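Local coordinates for segregation and condensation protein A (PDB 5H66) that probably serves as the kleisin subunit of the bacterial SMC condensin complex, helping to condense and segregate chromosomes, at residues Thr45-Ala48 with Val49-Leu52. Residues are numbered along the deposited sequence; the frame is centred on the assembly and turned at random.
Sequences TFLA and VLEL
F46 swings its ring out with CG trans to the backbone N (chi1 -169°), while L50, one turn later, holds CG beside its own N (chi1 -57°), and the two side chains meet on one flank of helix 39-54. There L50 CG lies over one face of the F46 ring, and L50 CD1 sits 3.7 Å from F46 CE2. L47, three residues before L50, reaches it more loosely, its CD2 4.2 Å from the same CD1 of L50. Underneath runs regular alpha-helical bonding from residue i+4 back to i: V49 N to T45 O, L50 N to F46 O, E51 N to L47 O and L52 N to A48 O, all within 2.8 to 3.1 Å. V49 and L52 face the interior of the domain, touching I60 and V58 of strand 58-62, and L52 also packs on M14 and V18 of helix 11-23. T45 OG1 bonds back to H41 O, which satisfies its hydroxyl within the helix. F46, L47 and L50 pack instead on apolar side chains of two chains of another protein. The helix is thus apolar on two flanks, one built into the domain core and the other offering a greasy surface for partner binding; the four backbone bonds satisfy the carbonyls of T45 to A48, while L50 O accepts a hydrogen bond from a polar side chain of a partner chain, giving the apolar patch one polar tie.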
ATOM      1  N   THR C  45     -25.340  -5.336   8.252  1.00 48.37           N
ATOM      2  CA  THR C  45     -25.708  -4.679   9.503  1.00 50.69           C
ATOM      3  C   THR C  45     -24.587  -3.772   9.991  1.00 46.54           C
ATOM      4  O   THR C  45     -24.821  -2.612  10.349  1.00 48.86           O
ATOM      5  CB  THR C  45     -26.044  -5.728  10.560  1.00 53.93           C
ATOM      6  OG1 THR C  45     -27.082  -6.586  10.068  1.00 56.99           O
ATOM      7  CG2 THR C  45     -26.496  -5.065  11.856  1.00 56.14           C
ATOM      8  N   PHE C  46     -23.358  -4.290  10.004  1.00 47.66           N
ATOM      9  CA  PHE C  46     -22.209  -3.494  10.425  1.00 45.32           C
ATOM     10  C   PHE C  46     -22.086  -2.226   9.591  1.00 43.63           C
ATOM     11  O   PHE C  46     -21.901  -1.130  10.132  1.00 43.81           O
ATOM     12  CB  PHE C  46     -20.938  -4.340  10.329  1.00 44.49           C
ATOM     13  CG  PHE C  46     -19.737  -3.717  10.984  1.00 44.40           C
ATOM     14  CD1 PHE C  46     -19.590  -3.736  12.364  1.00 43.78           C
ATOM     15  CD2 PHE C  46     -18.739  -3.136  10.218  1.00 43.61           C
ATOM     16  CE1 PHE C  46     -18.473  -3.174  12.972  1.00 46.44           C
ATOM     17  CE2 PHE C  46     -17.623  -2.573  10.815  1.00 42.67           C
ATOM     18  CZ  PHE C  46     -17.489  -2.591  12.197  1.00 45.64           C
ATOM     19  N   LEU C  47     -22.200  -2.353   8.266  1.00 43.22           N
ATOM     20  CA  LEU C  47     -22.148  -1.174   7.406  1.00 42.31           C
ATOM     21  C   LEU C  47     -23.325  -0.240   7.662  1.00 45.76           C
ATOM     22  O   LEU C  47     -23.179   0.987   7.563  1.00 38.58           O
ATOM     23  CB  LEU C  47     -22.119  -1.599   5.937  1.00 40.01           C
ATOM     24  CG  LEU C  47     -20.886  -2.403   5.507  1.00 37.57           C
ATOM     25  CD1 LEU C  47     -21.030  -2.918   4.083  1.00 39.18           C
ATOM     26  CD2 LEU C  47     -19.622  -1.553   5.657  1.00 36.53           C
ATOM     27  N   ALA C  48     -24.496  -0.801   7.976  1.00 47.74           N
ATOM     28  CA  ALA C  48     -25.656   0.027   8.291  1.00 46.84           C
ATOM     29  C   ALA C  48     -25.402   0.867   9.534  1.00 46.73           C
ATOM     30  O   ALA C  48     -25.681   2.071   9.552  1.00 46.54           O
ATOM     31  CB  ALA C  48     -26.893  -0.852   8.476  1.00 51.63           C
ATOM     32  N   VAL C  49     -24.857   0.245  10.584  1.00 46.46           N
ATOM     33  CA  VAL C  49     -24.596   0.966  11.828  1.00 48.30           C
ATOM     34  C   VAL C  49     -23.596   2.093  11.598  1.00 48.52           C
ATOM     35  O   VAL C  49     -23.772   3.208  12.103  1.00 47.53           O
ATOM     36  CB  VAL C  49     -24.118  -0.008  12.921  1.00 46.24           C
ATOM     37  CG1 VAL C  49     -23.763   0.752  14.183  1.00 51.89           C
ATOM     38  CG2 VAL C  49     -25.188  -1.043  13.212  1.00 51.08           C
ATOM     39  N   LEU C  50     -22.532   1.825  10.831  1.00 48.05           N
ATOM     40  CA  LEU C  50     -21.569   2.880  10.524  1.00 44.81           C
ATOM     41  C   LEU C  50     -22.235   4.036   9.791  1.00 45.05           C
ATOM     42  O   LEU C  50     -21.924   5.205  10.048  1.00 44.25           O
ATOM     43  CB  LEU C  50     -20.416   2.321   9.688  1.00 42.02           C
ATOM     44  CG  LEU C  50     -19.611   1.159  10.263  1.00 42.12           C
ATOM     45  CD1 LEU C  50     -18.719   0.557   9.180  1.00 41.04           C
ATOM     46  CD2 LEU C  50     -18.780   1.610  11.444  1.00 42.21           C
ATOM     47  N   GLU C  51     -23.157   3.733   8.874  1.00 44.86           N
ATOM     48  CA  GLU C  51     -23.836   4.800   8.148  1.00 48.07           C
ATOM     49  C   GLU C  51     -24.783   5.571   9.063  1.00 50.35           C
ATOM     50  O   GLU C  51     -24.902   6.797   8.950  1.00 48.33           O
ATOM     51  CB  GLU C  51     -24.591   4.228   6.950  1.00 48.66           C
ATOM     52  CG  GLU C  51     -24.953   5.265   5.895  1.00 49.67           C
ATOM     53  CD  GLU C  51     -23.745   5.748   5.123  1.00 52.87           C
ATOM     54  OE1 GLU C  51     -22.848   4.920   4.848  1.00 51.10           O
ATOM     55  OE2 GLU C  51     -23.692   6.951   4.786  1.00 54.90           O
ATOM     56  N   LEU C  52     -25.464   4.869   9.973  1.00 50.82           N
ATOM     57  CA  LEU C  52     -26.337   5.552  10.925  1.00 52.07           C
ATOM     58  C   LEU C  52     -25.533   6.451  11.854  1.00 54.29           C
ATOM     59  O   LEU C  52     -25.971   7.556  12.194  1.00 54.40           O
ATOM     60  CB  LEU C  52     -27.146   4.529  11.722  1.00 52.00           C
ATOM     61  CG  LEU C  52     -28.267   3.844  10.934  1.00 52.50           C
ATOM     62  CD1 LEU C  52     -28.705   2.570  11.624  1.00 55.37           C
ATOM     63  CD2 LEU C  52     -29.443   4.788  10.743  1.00 57.36           C
TER